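Long-range contacts in NAD-dependent aldehyde dehydrogenase (Burkholderia multivorans, PDB 5UJU), which probably oxidises aldehydes to the corresponding carboxylic acids with NAD+ as the hydride acceptor: residues Ala480-Leu486 with Ala536-Ala540; Met9-Leu13 with Pro116-Ile120; Lys238-Ile244 with Ala272-Asp277. All coordinates share one frame; numbering follows the deposited sequence.

Interaction 1. Residues Ala480-Leu486 with Ala536-Ala540; sequences AAEHGAL and ANPAA
The side-chain oxygen of N537, OD1, is gripped by two backbone N-H groups, one from each segment. A485 N lies 3.0 Å from N537 OD1, and it comes from above the carbonyl plane, 55° out of it. The second donor, A539 N, is 2.9 Å from the same OD1 and stays in that plane, closing an Asx turn. The other end of the amide answers A485: N537 ND2 donates to A485 O over 3.0 Å, on a lone pair of that carbonyl and with the oxygen nearly in the amide plane. Both backbone polar groups of A485 are thus met by one side chain, a task that suits asparagine because it carries a donor and an acceptor side by side. A further bond from ND2 to G508 O helps hold the amide's rotation. With chi1 at 73°, CG sits between the backbone N and carbonyl carbon of N537, which brings the amide back within reach of A539 N.

The contact lies where helix 469-483 ends and the chain turns into strand 487-491 of the seven-stranded mixed sheet of the aldehyde dehydrogenase fold. G484 leaves the helix with a positive phi of 90°, and its CA is 3.5 Å from A539 N; a CB would point toward 536-540 and collide with that nitrogen, and would also jam against the carbonyl O of H483, so glycine suits the spot. P538, second in a type I turn, sets CD and CG against carbonyls of the helix's last turn: CD is 3.1 Å from A481 O, and CG is 3.4 Å from E482 O. The A539 methyl CB comes 3.3 Å from A485 N and touches L486, whose side chain also packs on C351. A water donates to A481 O and, weakly, to A536 O.

Interaction 2. Residues Met9-Leu13 with Pro116-Ile120; sequences MTHAL and PSAWI
The N-cap of helix 12-16, close to the start of the native chain, rests here on the long helix 97-132, and the two meet through H11 and S117. H11 N donates to S117 OG over 2.9 Å, with a moderately bent N-H...O angle of 153°. In S117 the chi1 of 73° places OG between its own backbone N and carbonyl carbon, from where it projects to the incoming chain; serine suits the site because its hydroxyl is short enough to meet a backbone N-H directly. The T10 methyl CG2 approaches S117 CB at 4.3 Å.

H11 does two jobs. CG stands anti to the backbone N, chi1 -163°, which carries the imidazole alongside A118 and also turns a ring edge to the first turn of its own helix. Against the other helix, H11 CD2 comes 3.9 Å from A118 CB, an oblique approach to a methyl small enough to let the two backbones close in. S117 also touches F14, and L13 packs on V122 and E125 of the same long helix, so helix 12-16 continues the contact. The buried side of helix 97-132 is turned to other parts: I120 packs on helix 158-175, and W119 on strand 191-211. The cap itself is made by the unprotonated ring nitrogen of H11: ND1 accepts from L13 N at 3.0 Å, the donor lying near the ring plane.

Interaction 3. Residues Lys238-Ile244 with Ala272-Asp277; sequences KPHPGAI and ATEPND
P241 points CB and CG at the carbonyl and hydroxyl oxygens of T273, its CB 3.7 Å from T273 O and its CG 3.8 Å from T273 OG1. The same CB reaches P275 CG at 4.1 Å, so that two rigid, apolar rings meet at the outer end of the contact. Beside this patch a small charged cluster gathers on one carboxylate oxygen. K238 NZ forms a salt bridge with D277 OD2 at 2.8 Å, arriving on the syn side. T273 OG1 donates to the same oxygen over 2.7 Å, from the anti side. Two donors therefore hold OD2 from different sides, which would be expected to stabilise the aspartate's negative charge.

K238 ends strand 234-238, and the segment 272-277 follows the neighbouring parallel strand 268-270; the two crossover loops thus lie side by side at the C-terminal edge of the Rossmann-type sheet, the edge at which related dehydrogenases bind NAD, although none is present in this structure. The lysine suits its place by length and flexibility: its chain leaves the backbone anti to N but bends at chi2 and chi3, -66° and -67°, which curls the ammonium group back so that it also donates to P239 O, 3.0 Å from NZ and above that carbonyl's plane.

Two waters knit the loops further. One donates to P239 O and T273 OG1, the other to P241 O and T273 O. At the inner end the contact turns apolar again: I244 CG2 faces A272 CB at 4.2 Å, and both side chains pack on Y92, while I244 N donates to E80 OE2.

In the fold
Interactions 1 and 3 are largely buried, whereas interaction 2 lies at the surface, its centre about 27 Å from the centre of the chain. None touches another; the nearest pair, 1 and 3, stays about 15 Å apart between closest atoms. They hold different elements: interaction 3 joins two loops that follow neighbouring parallel strands of a mixed sheet, interaction 1 ties a helix-to-strand turn at the other sheet to a late loop, and interaction 2 lays the N-terminal segment on a long helix. The chemistry differs accordingly. A neutral amide serves backbone groups in interaction 1, a salt bridge with ordered waters fills interaction 3, and a single cross-segment hydrogen bond with slight apolar packing suffices for interaction 2.

Interaction 1. Residues Ala480-Leu486 with Ala536-Ala540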
loop_
_atom_site.group_PDB
_atom_site.type_symbol
_atom_site.label_atom_id
_atom_site.label_comp_id
_atom_site.label_asym_id
_atom_site.label_seq_id
_atom_site.Cartn_x
_atom_site.Cartn_y
_atom_site.Cartn_z
ATOM N N ALA A 480 -14.831 9.686 -16.067
ATOM C CA ALA A 480 -13.554 9.521 -15.379
ATOM C C ALA A 480 -13.625 8.405 -14.341
ATOM O O ALA A 480 -12.694 7.600 -14.223
ATOM C CB ALA A 480 -13.125 10.831 -14.721
ATOM N N ALA A 481 -14.712 8.352 -13.571
ATOM C CA ALA A 481 -14.830 7.331 -12.536
ATOM C C ALA A 481 -15.014 5.943 -13.138
ATOM O O ALA A 481 -14.476 4.958 -12.622
ATOM C CB ALA A 481 -15.992 7.661 -11.602
ATOM N N GLU A 482 -15.780 5.841 -14.221
ATOM C CA GLU A 482 -16.057 4.535 -14.801
ATOM C C GLU A 482 -14.938 4.081 -15.729
ATOM O O GLU A 482 -14.495 2.931 -15.659
ATOM C CB GLU A 482 -17.389 4.565 -15.556
ATOM C CG GLU A 482 -17.704 3.262 -16.288
ATOM C CD GLU A 482 -19.044 3.294 -17.013
ATOM O OE1 GLU A 482 -19.856 4.209 -16.739
ATOM O OE2 GLU A 482 -19.275 2.413 -17.870
ATOM N N HIS A 483 -14.439 4.965 -16.580
ATOM C CA HIS A 483 -13.467 4.541 -17.573
ATOM C C HIS A 483 -12.034 4.943 -17.240
ATOM O O HIS A 483 -11.110 4.516 -17.947
ATOM C CB HIS A 483 -13.870 5.090 -18.946
ATOM C CG HIS A 483 -15.219 4.625 -19.396
ATOM N ND1 HIS A 483 -15.436 3.364 -19.911
ATOM C CD2 HIS A 483 -16.427 5.240 -19.385
ATOM C CE1 HIS A 483 -16.718 3.226 -20.208
ATOM N NE2 HIS A 483 -17.341 4.350 -19.898
ATOM N N GLY A 484 -11.821 5.721 -16.182
ATOM C CA GLY A 484 -10.490 6.175 -15.837
ATOM C C GLY A 484 -10.153 7.495 -16.508
ATOM O O GLY A 484 -10.753 7.891 -17.512
ATOM N N ALA A 485 -9.201 8.211 -15.907
ATOM C CA ALA A 485 -8.747 9.469 -16.489
ATOM C C ALA A 485 -7.525 9.951 -15.733
ATOM O O ALA A 485 -7.458 9.810 -14.510
ATOM C CB ALA A 485 -9.835 10.557 -16.446
ATOM N N LEU A 486 -6.594 10.568 -16.460
ATOM C CA LEU A 486 -5.445 11.224 -15.850
ATOM C C LEU A 486 -5.611 12.727 -15.705
ATOM O O LEU A 486 -5.078 13.296 -14.754
ATOM C CB LEU A 486 -4.178 10.945 -16.664
ATOM C CG LEU A 486 -3.607 9.532 -16.584
ATOM C CD1 LEU A 486 -2.279 9.498 -17.320
ATOM C CD2 LEU A 486 -3.438 9.050 -15.129
ATOM N N ALA A 536 -7.306 6.501 -7.795
ATOM C CA ALA A 536 -8.709 6.341 -7.412
ATOM C C ALA A 536 -9.624 5.890 -8.546
ATOM O O ALA A 536 -10.744 5.444 -8.267
ATOM C CB ALA A 536 -9.271 7.656 -6.843
ATOM N N ASN A 537 -9.211 5.998 -9.803
ATOM C CA ASN A 537 -10.063 5.640 -10.923
ATOM C C ASN A 537 -9.331 4.641 -11.807
ATOM O O ASN A 537 -8.141 4.370 -11.601
ATOM C CB ASN A 537 -10.540 6.907 -11.686
ATOM C CG ASN A 537 -9.456 7.588 -12.528
ATOM O OD1 ASN A 537 -8.641 6.946 -13.191
ATOM N ND2 ASN A 537 -9.473 8.917 -12.517
ATOM N N PRO A 538 -10.038 4.011 -12.772
ATOM C CA PRO A 538 -9.438 2.889 -13.515
ATOM C C PRO A 538 -8.226 3.203 -14.387
ATOM O O PRO A 538 -7.700 2.277 -15.005
ATOM C CB PRO A 538 -10.602 2.396 -14.380
ATOM C CG PRO A 538 -11.791 2.696 -13.556
ATOM C CD PRO A 538 -11.503 4.022 -12.918
ATOM N N ALA A 539 -7.764 4.454 -14.468
ATOM C CA ALA A 539 -6.582 4.729 -15.290
ATOM C C ALA A 539 -5.268 4.349 -14.601
ATOM O O ALA A 539 -4.234 4.249 -15.275
ATOM C CB ALA A 539 -6.544 6.203 -15.691
ATOM N N ALA A 540 -5.280 4.142 -13.287
ATOM C CA ALA A 540 -4.066 3.820 -12.540
ATOM C C ALA A 540 -4.463 3.451 -11.126
ATOM O O ALA A 540 -5.369 4.070 -10.562
ATOM C CB ALA A 540 -3.087 5.006 -12.512
HETATM O O HOH W 1 -13.679 5.393 -9.924
#

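Interaction 2. Residues Met9-Leu13 with Pro116-Ile120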
loop_
_atom_site.group_PDB
_atom_site.type_symbol
_atom_site.label_atom_id
_atom_site.label_comp_id
_atom_site.label_asym_id
_atom_site.label_seq_id
_atom_site.Cartn_x
_atom_site.Cartn_y
_atom_site.Cartn_z
ATOM N N MET A 9 26.620 2.074 9.329
ATOM C CA MET A 9 27.376 3.247 8.893
ATOM C C MET A 9 26.764 3.895 7.637
ATOM O O MET A 9 26.151 3.207 6.818
ATOM C CB MET A 9 28.821 2.844 8.614
ATOM C CG MET A 9 28.932 1.697 7.610
ATOM S SD MET A 9 30.604 1.090 7.278
ATOM C CE MET A 9 30.249 -0.133 6.003
ATOM N N THR A 10 26.969 5.205 7.469
ATOM C CA THR A 10 26.395 5.935 6.343
ATOM C C THR A 10 27.216 5.681 5.086
ATOM O O THR A 10 28.442 5.842 5.094
ATOM C CB THR A 10 26.334 7.438 6.627
ATOM O OG1 THR A 10 25.578 7.681 7.823
ATOM C CG2 THR A 10 25.673 8.174 5.458
ATOM N N HIS A 11 26.548 5.262 4.013
ATOM C CA HIS A 11 27.266 5.011 2.772
ATOM C C HIS A 11 27.840 6.311 2.223
ATOM O O HIS A 11 27.229 7.375 2.347
ATOM C CB HIS A 11 26.356 4.353 1.737
ATOM C CG HIS A 11 27.115 3.724 0.617
ATOM N ND1 HIS A 11 27.627 4.452 -0.435
ATOM C CD2 HIS A 11 27.515 2.445 0.423
ATOM C CE1 HIS A 11 28.282 3.640 -1.249
ATOM N NE2 HIS A 11 28.230 2.417 -0.751
ATOM N N ALA A 12 29.026 6.221 1.606
ATOM C CA ALA A 12 29.681 7.424 1.092
ATOM C C ALA A 12 28.816 8.129 0.045
ATOM O O ALA A 12 28.789 9.363 -0.020
ATOM C CB ALA A 12 31.054 7.073 0.509
ATOM N N LEU A 13 28.092 7.363 -0.776
ATOM C CA LEU A 13 27.248 7.987 -1.792
ATOM C C LEU A 13 26.039 8.685 -1.175
ATOM O O LEU A 13 25.501 9.623 -1.773
ATOM C CB LEU A 13 26.794 6.952 -2.826
ATOM C CG LEU A 13 27.923 6.398 -3.698
ATOM C CD1 LEU A 13 27.411 5.364 -4.680
ATOM C CD2 LEU A 13 28.614 7.545 -4.424
ATOM N N PRO A 116 19.587 1.099 4.149
ATOM C CA PRO A 116 18.996 2.252 3.438
ATOM C C PRO A 116 19.996 3.282 2.919
ATOM O O PRO A 116 19.781 3.828 1.829
ATOM C CB PRO A 116 18.065 2.862 4.499
ATOM C CG PRO A 116 17.692 1.711 5.374
ATOM C CD PRO A 116 18.934 0.838 5.442
ATOM N N SER A 117 21.073 3.591 3.656
ATOM C CA SER A 117 21.954 4.648 3.162
ATOM C C SER A 117 22.634 4.230 1.866
ATOM O O SER A 117 22.882 5.072 0.997
ATOM C CB SER A 117 22.989 5.054 4.216
ATOM O OG SER A 117 23.983 4.050 4.366
ATOM N N ALA A 118 22.898 2.935 1.697
ATOM C CA ALA A 118 23.420 2.449 0.423
ATOM C C ALA A 118 22.356 2.482 -0.672
ATOM O O ALA A 118 22.643 2.859 -1.817
ATOM C CB ALA A 118 23.931 1.029 0.587
ATOM N N TRP A 119 21.132 2.058 -0.356
ATOM C CA TRP A 119 20.090 2.045 -1.388
ATOM C C TRP A 119 19.841 3.446 -1.915
ATOM O O TRP A 119 19.767 3.660 -3.133
ATOM C CB TRP A 119 18.789 1.445 -0.855
ATOM C CG TRP A 119 18.952 0.169 -0.126
ATOM C CD1 TRP A 119 19.950 -0.764 -0.283
ATOM C CD2 TRP A 119 18.109 -0.314 0.919
ATOM N NE1 TRP A 119 19.761 -1.807 0.596
ATOM C CE2 TRP A 119 18.640 -1.551 1.350
ATOM C CE3 TRP A 119 16.942 0.173 1.526
ATOM C CZ2 TRP A 119 18.053 -2.296 2.370
ATOM C CZ3 TRP A 119 16.356 -0.577 2.540
ATOM C CH2 TRP A 119 16.909 -1.795 2.945
ATOM N N ILE A 120 19.738 4.417 -1.005
ATOM C CA ILE A 120 19.482 5.802 -1.401
ATOM C C ILE A 120 20.713 6.394 -2.079
ATOM O O ILE A 120 20.620 7.028 -3.136
ATOM C CB ILE A 120 19.057 6.639 -0.174
ATOM C CG1 ILE A 120 17.825 6.034 0.541
ATOM C CG2 ILE A 120 18.819 8.102 -0.559
ATOM C CD1 ILE A 120 16.576 5.983 -0.275
#

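Interaction 3. Residues Lys238-Ile244 with Ala272-Asp277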
loop_
_atom_site.group_PDB
_atom_site.type_symbol
_atom_site.label_atom_id
_atom_site.label_comp_id
_atom_site.label_asym_id
_atom_site.label_seq_id
_atom_site.Cartn_x
_atom_site.Cartn_y
_atom_site.Cartn_z
ATOM N N LYS A 238 12.067 -4.894 -17.936
ATOM C CA LYS A 238 11.544 -5.472 -19.170
ATOM C C LYS A 238 10.927 -4.359 -20.003
ATOM O O LYS A 238 9.738 -4.046 -19.836
ATOM C CB LYS A 238 10.500 -6.552 -18.859
ATOM C CG LYS A 238 10.323 -7.611 -19.954
ATOM C CD LYS A 238 9.748 -7.078 -21.261
ATOM C CE LYS A 238 8.296 -6.604 -21.088
ATOM N NZ LYS A 238 7.781 -6.095 -22.403
ATOM N N PRO A 239 11.670 -3.723 -20.904
ATOM C CA PRO A 239 11.088 -2.609 -21.660
ATOM C C PRO A 239 10.067 -3.091 -22.677
ATOM O O PRO A 239 10.010 -4.260 -23.064
ATOM C CB PRO A 239 12.292 -1.954 -22.360
ATOM C CG PRO A 239 13.535 -2.579 -21.712
ATOM C CD PRO A 239 13.104 -3.916 -21.193
ATOM N N HIS A 240 9.249 -2.157 -23.127
ATOM C CA HIS A 240 8.442 -2.437 -24.298
ATOM C C HIS A 240 9.364 -2.761 -25.476
ATOM O O HIS A 240 10.380 -2.081 -25.669
ATOM C CB HIS A 240 7.546 -1.242 -24.623
ATOM C CG HIS A 240 6.568 -1.519 -25.717
ATOM N ND1 HIS A 240 6.941 -1.560 -27.042
ATOM C CD2 HIS A 240 5.238 -1.782 -25.689
ATOM C CE1 HIS A 240 5.880 -1.824 -27.786
ATOM N NE2 HIS A 240 4.834 -1.963 -26.989
ATOM N N PRO A 241 9.052 -3.787 -26.279
ATOM C CA PRO A 241 9.968 -4.175 -27.371
ATOM C C PRO A 241 10.203 -3.079 -28.408
ATOM O O PRO A 241 11.146 -3.187 -29.207
ATOM C CB PRO A 241 9.274 -5.389 -28.014
ATOM C CG PRO A 241 8.166 -5.754 -27.118
ATOM C CD PRO A 241 7.814 -4.584 -26.279
ATOM N N GLY A 242 9.372 -2.041 -28.440
ATOM C CA GLY A 242 9.603 -0.916 -29.328
ATOM C C GLY A 242 10.444 0.210 -28.752
ATOM O O GLY A 242 10.780 1.150 -29.480
ATOM N N ALA A 243 10.808 0.141 -27.464
ATOM C CA ALA A 243 11.576 1.212 -26.817
ATOM C C ALA A 243 12.495 0.594 -25.766
ATOM O O ALA A 243 12.329 0.815 -24.568
ATOM C CB ALA A 243 10.674 2.264 -26.168
ATOM N N ILE A 244 13.475 -0.186 -26.219
ATOM C CA ILE A 244 14.424 -0.832 -25.306
ATOM C C ILE A 244 15.605 0.075 -24.986
ATOM O O ILE A 244 15.988 0.220 -23.826
ATOM C CB ILE A 244 14.914 -2.167 -25.900
ATOM C CG1 ILE A 244 13.742 -3.122 -26.131
ATOM C CG2 ILE A 244 15.981 -2.805 -24.975
ATOM C CD1 ILE A 244 14.082 -4.251 -27.114
ATOM N N ALA A 272 15.470 -7.858 -22.495
ATOM C CA ALA A 272 15.020 -7.403 -23.801
ATOM C C ALA A 272 14.256 -8.523 -24.482
ATOM O O ALA A 272 14.580 -9.702 -24.306
ATOM C CB ALA A 272 16.202 -6.976 -24.665
ATOM N N THR A 273 13.225 -8.158 -25.245
ATOM C CA THR A 273 12.377 -9.146 -25.894
ATOM C C THR A 273 12.050 -8.710 -27.318
ATOM O O THR A 273 12.243 -7.553 -27.713
ATOM C CB THR A 273 11.071 -9.372 -25.110
ATOM O OG1 THR A 273 10.328 -8.146 -25.048
ATOM C CG2 THR A 273 11.362 -9.819 -23.695
ATOM N N GLU A 274 11.491 -9.652 -28.069
ATOM C CA GLU A 274 10.905 -9.410 -29.371
ATOM C C GLU A 274 9.410 -9.222 -29.188
ATOM O O GLU A 274 8.849 -9.628 -28.166
ATOM C CB GLU A 274 11.136 -10.610 -30.302
ATOM C CG GLU A 274 12.577 -10.945 -30.668
ATOM C CD GLU A 274 13.158 -10.113 -31.794
ATOM O OE1 GLU A 274 12.420 -9.768 -32.733
ATOM O OE2 GLU A 274 14.370 -9.827 -31.749
ATOM N N PRO A 275 8.727 -8.605 -30.151
ATOM C CA PRO A 275 7.286 -8.378 -30.011
ATOM C C PRO A 275 6.495 -9.673 -29.906
ATOM O O PRO A 275 6.931 -10.745 -30.344
ATOM C CB PRO A 275 6.924 -7.615 -31.292
ATOM C CG PRO A 275 8.188 -6.936 -31.673
ATOM C CD PRO A 275 9.267 -7.928 -31.340
ATOM N N ASN A 276 5.283 -9.533 -29.352
ATOM C CA ASN A 276 4.404 -10.644 -28.982
ATOM C C ASN A 276 4.986 -11.413 -27.797
ATOM O O ASN A 276 4.915 -12.641 -27.743
ATOM C CB ASN A 276 4.123 -11.589 -30.162
ATOM C CG ASN A 276 3.722 -10.845 -31.447
ATOM O OD1 ASN A 276 3.190 -9.739 -31.398
ATOM N ND2 ASN A 276 3.975 -11.465 -32.600
ATOM N N ASP A 277 5.562 -10.682 -26.839
ATOM C CA ASP A 277 6.131 -11.281 -25.638
ATOM C C ASP A 277 5.102 -11.466 -24.523
ATOM O O ASP A 277 5.492 -11.671 -23.368
ATOM C CB ASP A 277 7.319 -10.442 -25.143
ATOM C CG ASP A 277 6.903 -9.061 -24.604
ATOM O OD1 ASP A 277 5.706 -8.708 -24.652
ATOM O OD2 ASP A 277 7.794 -8.298 -24.174
HETATM O O HOH W 2 11.692 -5.682 -24.605
HETATM O O HOH W 3 12.275 -5.708 -29.882
#